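Local coordinates for chitin binding protein (Streptomyces lividans, PDB 5FTZ), which is a copper-dependent AA10 lytic polysaccharide monooxygenase that probably binds chitin and cleaves its chains oxidatively, at residues R10-V13 with C14-G17; W155-H158 with D159-N162. One frame throughout, in Å; residues are numbered along the deposited sequence.

Overall arrangement
The chain opens with strand 2-6, an outer strand of the three-stranded antiparallel sheet. Contact 1 follows at once: residues 10-17 form the short helix 10-15 and the turn that leaves it, so the contact closes helical turns rather than a long loop. Contact 2 comes near the C terminus. It closes the hairpin loop between strands 148-157 and 162-171 of the mixed sheet, and it holds a copper ion. The two contacts run in series, neither nested nor crossed. Contacts 1 and 2 lie about 24 Å apart, centre to centre, and do not touch. Strand 162-171 links them: it begins at contact 2 and supplies partners to Arg10 and Gln11 of contact 1.

Contact 1 of 2, residues R10-V13 with C14-G17; sequences RQKV and CQNG
Lys12 and Gln15 run side by side along the helix, and their polar ends meet. Lys12 NZ gives a hydrogen bond to Gln15 OE1 at 2.9 Å. The ammonium approaches from above the amide carbonyl plane, 43° out of it, and so misses the lone pairs. Lys12 CD also lies against this oxygen, with Gln15 OE1 3.4 Å away. Both chains leave the helix with CG anti to the backbone N (chi1 -176° in Lys12, -178° in Gln15) and then bend at chi2, which brings the two ends together. Lys12 NZ has a second partner in Tyr3 OH. With an alanine at Lys12, Gln15 OE1 and the Tyr3 hydroxyl would probably lose their shared partner, and the Gln15 amide would be freer to turn.

Three i to i+4 backbone bonds form the turns that carry these side chains. Cys14 N binds Arg10 O at 3.0 Å, Gln15 N binds Gln11 O at 3.1 Å, and Asn16 N binds Lys12 O at 2.9 Å. Asn16 folds its side chain back over the last turn, with CG 3.2 Å from Lys12 O. Its OD1 is hydrogen-bonded to Thr18 OG1. Gly17 then leaves the helix with positive phi, where a side chain would press on the preceding carbonyl. Cys14 SG packs 3.3 Å from Arg10 O and forms the disulfide with Cys22, tying the helix to the loop that follows.

The helix sits against the mixed sheet through its first residues. Arg10 makes a salt bridge to Asp169 and a cation-pi contact with Trp70, while Gln11 NE2 bonds to Tyr165 O; both Asp169 and Tyr165 belong to strand 162-171. Lys12, through Tyr3, also joins the helix to strand 2-6.

Contact 2 of 2, residues W155-H158 with D159-N162; sequences WTVH and DTGN. With CU (copper (II) ion), chain C.
His158 and Asp159 are neighbours in the chain that bind one copper ion. His158 NE2 coordinates it at 1.9 Å and Asp159 OD2 at 2.4 Å. His158 and Asp159 of the second subunit complete the site, so in this crystal structure the copper joins two copies. It is distinct from the copper held by His1 and His91, the histidine brace characteristic of these enzymes. The imidazole and carboxylate are stacked with their planes tilted by 28°. Asp159 OD1 sits 3.4 Å above the His158 ring plane, displaced to the ring's outer part. With chi1 at 173°, the ring swings away from the backbone N and lies alongside the Asp159 carboxylate.

These residues occupy the middle of a type II beta turn from Val157 to Thr160, at the tip of the hairpin between strands 148-157 and 162-171.

Hydrogen bonds close the hairpin. Val157 N binds Asn162 O at 3.1 Å, nearly straight at 170°. Thr160 OG1 donates to Val157 O at 2.9 Å, from above the carbonyl plane. The same hydroxyl oxygen accepts from Asn162 N at 3.0 Å, an ST turn, so it bridges the two arms.

Between the two segments the apolar contact is small: Val157 CG1 meets Thr160 CG2 at 3.7 Å. Within the strand, Val157 CG2 lies over the outer part of one Trp155 face. Trp155 also stacks on Phe96, meets Phe87, Phe164 and Trp85, and bonds through NE1 to Thr93 OG1.

Contact 1 of 2, residues R10-V13 with C14-G17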
loop_
_atom_site.group_PDB
_atom_site.type_symbol
_atom_site.label_atom_id
_atom_site.label_comp_id
_atom_site.label_asym_id
_atom_site.label_seq_id
_atom_site.Cartn_x
_atom_site.Cartn_y
_atom_site.Cartn_z
ATOM N N ARG A 10 -9.808 -25.325 -11.936
ATOM C CA ARG A 10 -9.782 -25.713 -13.322
ATOM C C ARG A 10 -8.436 -25.476 -13.955
ATOM O O ARG A 10 -7.994 -26.324 -14.750
ATOM C CB ARG A 10 -10.939 -25.075 -14.104
ATOM C CG ARG A 10 -12.318 -25.584 -13.742
ATOM C CD ARG A 10 -13.382 -24.870 -14.545
ATOM N NE ARG A 10 -14.722 -25.356 -14.168
ATOM C CZ ARG A 10 -15.860 -24.797 -14.570
ATOM N NH1 ARG A 10 -15.847 -23.755 -15.372
ATOM N NH2 ARG A 10 -17.016 -25.293 -14.107
ATOM N N GLN A 11 -7.811 -24.338 -13.694
ATOM C CA GLN A 11 -6.518 -24.119 -14.314
ATOM C C GLN A 11 -5.505 -25.160 -13.874
ATOM O O GLN A 11 -4.633 -25.551 -14.680
ATOM C CB GLN A 11 -6.022 -22.688 -14.062
ATOM C CG GLN A 11 -6.007 -22.168 -12.626
ATOM C CD GLN A 11 -7.215 -21.364 -12.302
ATOM O OE1 GLN A 11 -8.328 -21.863 -12.377
ATOM N NE2 GLN A 11 -7.024 -20.130 -11.926
ATOM N N LYS A 12 -5.587 -25.604 -12.632
ATOM C CA LYS A 12 -4.630 -26.595 -12.159
ATOM C C LYS A 12 -4.946 -27.982 -12.677
ATOM O O LYS A 12 -3.995 -28.730 -12.997
ATOM C CB LYS A 12 -4.573 -26.560 -10.638
ATOM C CG LYS A 12 -3.532 -27.485 -9.996
ATOM C CD LYS A 12 -2.125 -27.250 -10.524
ATOM C CE LYS A 12 -1.127 -27.988 -9.643
ATOM N NZ LYS A 12 0.233 -27.638 -10.099
ATOM N N VAL A 13 -6.210 -28.377 -12.813
ATOM C CA VAL A 13 -6.496 -29.655 -13.418
ATOM C C VAL A 13 -6.091 -29.677 -14.875
ATOM O O VAL A 13 -5.682 -30.738 -15.377
ATOM C CB VAL A 13 -7.933 -30.181 -13.249
ATOM C CG1 VAL A 13 -8.274 -30.316 -11.764
ATOM C CG2 VAL A 13 -8.961 -29.421 -13.949
ATOM N N CYS A 14 -6.111 -28.544 -15.546
ATOM C CA CYS A 14 -5.570 -28.459 -16.916
ATOM C C CYS A 14 -4.031 -28.618 -16.884
ATOM O O CYS A 14 -3.465 -29.471 -17.612
ATOM C CB CYS A 14 -6.020 -27.129 -17.516
ATOM S SG CYS A 14 -7.751 -27.021 -17.975
ATOM N N GLN A 15 -3.342 -27.997 -15.976
ATOM C CA GLN A 15 -1.876 -28.099 -15.936
ATOM C C GLN A 15 -1.417 -29.497 -15.507
ATOM O O GLN A 15 -0.385 -29.989 -16.031
ATOM C CB GLN A 15 -1.282 -27.026 -15.072
ATOM C CG GLN A 15 0.245 -27.019 -15.013
ATOM C CD GLN A 15 0.757 -27.945 -13.948
ATOM O OE1 GLN A 15 0.091 -28.269 -12.951
ATOM N NE2 GLN A 15 2.004 -28.388 -14.132
ATOM N N ASN A 16 -2.138 -30.161 -14.618
ATOM C CA ASN A 16 -1.601 -31.319 -13.952
ATOM C C ASN A 16 -1.831 -32.618 -14.711
ATOM O O ASN A 16 -1.425 -33.665 -14.227
ATOM C CB ASN A 16 -1.978 -31.345 -12.475
ATOM C CG ASN A 16 -3.336 -31.797 -12.228
ATOM O OD1 ASN A 16 -4.042 -32.259 -13.142
ATOM N ND2 ASN A 16 -3.789 -31.610 -10.937
ATOM N N GLY A 17 -2.454 -32.539 -15.879
ATOM C CA GLY A 17 -2.619 -33.743 -16.684
ATOM C C GLY A 17 -3.960 -34.386 -16.512
ATOM O O GLY A 17 -4.260 -35.385 -17.171
#

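Contact 2 of 2, residues W155-H158 with D159-N162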
loop_
_atom_site.group_PDB
_atom_site.type_symbol
_atom_site.label_atom_id
_atom_site.label_comp_id
_atom_site.label_asym_id
_atom_site.label_seq_id
_atom_site.Cartn_x
_atom_site.Cartn_y
_atom_site.Cartn_z
ATOM N N TRP A 155 -8.516 -13.712 -5.368
ATOM C CA TRP A 155 -7.373 -13.133 -4.658
ATOM C C TRP A 155 -7.147 -11.711 -5.160
ATOM O O TRP A 155 -6.781 -11.531 -6.292
ATOM C CB TRP A 155 -6.159 -14.016 -4.915
ATOM C CG TRP A 155 -4.855 -13.421 -4.476
ATOM C CD1 TRP A 155 -4.633 -12.628 -3.399
ATOM C CD2 TRP A 155 -3.563 -13.639 -5.082
ATOM N NE1 TRP A 155 -3.276 -12.284 -3.323
ATOM C CE2 TRP A 155 -2.611 -12.943 -4.323
ATOM C CE3 TRP A 155 -3.129 -14.391 -6.185
ATOM C CZ2 TRP A 155 -1.256 -12.922 -4.676
ATOM C CZ3 TRP A 155 -1.800 -14.413 -6.474
ATOM C CH2 TRP A 155 -0.888 -13.676 -5.739
ATOM N N THR A 156 -7.393 -10.720 -4.301
ATOM C CA THR A 156 -7.256 -9.329 -4.712
ATOM C C THR A 156 -5.915 -8.770 -4.282
ATOM O O THR A 156 -5.523 -8.882 -3.116
ATOM C CB THR A 156 -8.385 -8.485 -4.181
ATOM O OG1 THR A 156 -9.645 -8.985 -4.688
ATOM C CG2 THR A 156 -8.225 -7.001 -4.574
ATOM N N VAL A 157 -5.194 -8.196 -5.246
ATOM C CA VAL A 157 -3.841 -7.730 -5.013
ATOM C C VAL A 157 -3.823 -6.265 -4.571
ATOM O O VAL A 157 -4.427 -5.413 -5.218
ATOM C CB VAL A 157 -2.998 -7.947 -6.287
ATOM C CG1 VAL A 157 -1.585 -7.423 -6.130
ATOM C CG2 VAL A 157 -2.978 -9.459 -6.630
ATOM N N HIS A 158 -3.091 -6.004 -3.521
ATOM C CA HIS A 158 -2.984 -4.667 -2.942
ATOM C C HIS A 158 -2.278 -3.676 -3.925
ATOM O O HIS A 158 -1.314 -3.993 -4.565
ATOM C CB HIS A 158 -2.166 -4.817 -1.689
ATOM C CG HIS A 158 -1.788 -3.521 -0.995
ATOM N ND1 HIS A 158 -2.609 -2.873 -0.092
ATOM C CD2 HIS A 158 -0.598 -2.887 -0.969
ATOM C CE1 HIS A 158 -1.961 -1.818 0.396
ATOM N NE2 HIS A 158 -0.761 -1.809 -0.135
ATOM N N ASP A 159 -2.803 -2.458 -3.957
ATOM C CA ASP A 159 -2.210 -1.366 -4.742
ATOM C C ASP A 159 -2.121 -1.743 -6.199
ATOM O O ASP A 159 -1.162 -1.454 -6.901
ATOM C CB ASP A 159 -0.879 -0.936 -4.158
ATOM C CG ASP A 159 -1.055 -0.112 -2.881
ATOM O OD1 ASP A 159 -2.159 0.193 -2.470
ATOM O OD2 ASP A 159 0.019 0.256 -2.312
ATOM N N THR A 160 -3.200 -2.368 -6.680
ATOM C CA THR A 160 -3.375 -2.690 -8.094
ATOM C C THR A 160 -4.853 -2.648 -8.346
ATOM O O THR A 160 -5.724 -2.628 -7.442
ATOM C CB THR A 160 -2.854 -4.105 -8.510
ATOM O OG1 THR A 160 -3.807 -5.091 -8.037
ATOM C CG2 THR A 160 -1.454 -4.329 -8.086
ATOM N N GLY A 161 -5.140 -2.732 -9.647
ATOM C CA GLY A 161 -6.512 -2.939 -10.106
ATOM C C GLY A 161 -6.851 -4.387 -10.425
ATOM O O GLY A 161 -7.853 -4.606 -11.091
ATOM N N ASN A 162 -6.089 -5.349 -9.903
ATOM C CA ASN A 162 -6.182 -6.735 -10.365
ATOM C C ASN A 162 -6.513 -7.728 -9.267
ATOM O O ASN A 162 -6.215 -7.547 -8.062
ATOM C CB ASN A 162 -4.851 -7.092 -10.965
ATOM C CG ASN A 162 -4.519 -6.256 -12.165
ATOM O OD1 ASN A 162 -5.375 -5.984 -12.949
ATOM N ND2 ASN A 162 -3.255 -5.875 -12.295
HETATM CU CU CU C . 0.306 -0.190 0.029
#